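Local coordinates for DNA repair protein XRCC1 (Homo sapiens, PDB 3LQC), which acts as a scaffold in DNA single-strand break repair, assembling repair complexes and binding poly-ADP-ribose chains to limit PARP1 activity, at residues Gly102-Pro105 with Asn106-Arg109. Sequence-based numbering, arbitrary orientation.
Sequences GSNP and NRVR
A single water joins the backbones of Asn104 and Arg107: it donates to Asn104 O at 2.6 Å and accepts from Arg107 N at 3.0 Å. It spans the mouth of a beta turn over Asn104-Pro105-Asn106-Arg107, too open for direct closure, since Asn104 O and Arg107 N stand 4.2 Å apart. In this N-terminal XRCC1 domain, a beta-sandwich, the turn leads from helix 96-101 into strand 108-111, an outer strand of the three-stranded sheet.

Residue types suit the path. Gly102 adopts positive phi just after the helix, which glycine tolerates easily. Asn104 takes a left-handed conformation (phi 50°), comparatively accessible to asparagine. Pro105 follows at the second position of the turn, where its ring restrains phi. At the third position, the amide of Asn106 reaches out of the turn, its ND2 hydrogen-bonding to Asn62 O. Backbone bonds of Pro105 with Gly64, just past strand 57-63, and of Arg107 with Asn62 in it, lead into the antiparallel pairing with that strand.

Above the turn, the Arg107 side chain runs back extended from CG to NE, then a chi4 of 97° swings the guanidinium across the chain's line. Asn104 CB lies over one guanidinium face, 3.6 Å from Arg107 CZ and displaced toward the rim, while the amide and guanidinium planes are 69° apart. Two donors come close because they share an acceptor: Glu98 OE2, on the preceding helix, makes a salt bridge with Arg107 NH2 and a hydrogen bond with Asn104 ND2. Its negative charge probably eases their proximity, while Phe93 O takes a hydrogen bond from Arg107 NH1 and helps fix the group's rotation. Between the two donors themselves there is no hydrogen bond, although Asn104 ND2 lies only 2.9 Å from Arg107 NH2.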
loop_
_atom_site.group_PDB
_atom_site.type_symbol
_atom_site.label_atom_id
_atom_site.label_comp_id
_atom_site.label_asym_id
_atom_site.label_seq_id
_atom_site.Cartn_x
_atom_site.Cartn_y
_atom_site.Cartn_z
ATOM N N GLY A 102 6.660 8.493 18.469
ATOM C CA GLY A 102 6.207 9.866 18.601
ATOM C C GLY A 102 6.889 10.826 17.643
ATOM O O GLY A 102 6.820 12.038 17.824
ATOM N N SER A 103 7.550 10.291 16.624
ATOM C CA SER A 103 8.289 11.118 15.675
ATOM C C SER A 103 7.387 11.661 14.575
ATOM O O SER A 103 6.534 10.943 14.064
ATOM C CB SER A 103 9.424 10.312 15.041
ATOM O OG SER A 103 10.170 9.636 16.034
ATOM N N ASN A 104 7.597 12.922 14.205
ATOM C CA ASN A 104 6.796 13.582 13.171
ATOM C C ASN A 104 5.284 13.453 13.379
ATOM O O ASN A 104 4.569 12.973 12.498
ATOM C CB ASN A 104 7.157 13.048 11.780
ATOM C CG ASN A 104 8.653 12.978 11.548
ATOM O OD1 ASN A 104 9.412 13.826 12.025
ATOM N ND2 ASN A 104 9.086 11.965 10.804
ATOM N N PRO A 105 4.789 13.885 14.544
ATOM C CA PRO A 105 3.351 13.803 14.835
ATOM C C PRO A 105 2.552 14.928 14.182
ATOM O O PRO A 105 1.328 14.876 14.177
ATOM C CB PRO A 105 3.285 13.981 16.357
ATOM C CG PRO A 105 4.699 14.182 16.829
ATOM C CD PRO A 105 5.536 14.514 15.638
ATOM N N ASN A 106 3.233 15.931 13.641
ATOM C CA ASN A 106 2.555 17.149 13.222
ATOM C C ASN A 106 2.670 17.460 11.740
ATOM O O ASN A 106 2.675 18.627 11.347
ATOM C CB ASN A 106 3.057 18.343 14.042
ATOM C CG ASN A 106 2.842 18.158 15.526
ATOM O OD1 ASN A 106 3.791 18.172 16.301
ATOM N ND2 ASN A 106 1.592 17.970 15.932
ATOM N N ARG A 107 2.747 16.428 10.912
ATOM C CA ARG A 107 2.834 16.670 9.478
ATOM C C ARG A 107 1.645 17.487 8.991
ATOM O O ARG A 107 0.523 17.331 9.483
ATOM C CB ARG A 107 2.923 15.361 8.695
ATOM C CG ARG A 107 4.272 14.698 8.780
ATOM C CD ARG A 107 4.405 13.568 7.784
ATOM N NE ARG A 107 5.760 13.028 7.816
ATOM C CZ ARG A 107 6.125 11.948 8.498
ATOM N NH1 ARG A 107 5.231 11.258 9.195
ATOM N NH2 ARG A 107 7.387 11.546 8.467
ATOM N N VAL A 108 1.905 18.366 8.033
ATOM C CA VAL A 108 0.846 19.093 7.357
ATOM C C VAL A 108 0.778 18.632 5.913
ATOM O O VAL A 108 1.804 18.535 5.237
ATOM C CB VAL A 108 1.101 20.610 7.367
ATOM C CG1 VAL A 108 -0.015 21.336 6.604
ATOM C CG2 VAL A 108 1.222 21.126 8.793
ATOM N N ARG A 109 -0.423 18.340 5.435
ATOM C CA ARG A 109 -0.595 18.032 4.021
ATOM C C ARG A 109 -1.741 18.845 3.434
ATOM O O ARG A 109 -2.796 18.986 4.059
ATOM C CB ARG A 109 -0.825 16.532 3.805
ATOM C CG ARG A 109 0.279 15.665 4.378
ATOM C CD ARG A 109 0.007 14.191 4.155
ATOM N NE ARG A 109 -0.086 13.862 2.741
ATOM C CZ ARG A 109 -0.492 12.684 2.285
ATOM N NH1 ARG A 109 -0.835 11.735 3.141
ATOM N NH2 ARG A 109 -0.555 12.456 0.980
HETATM O O HOH W 1 2.279 13.455 11.275
#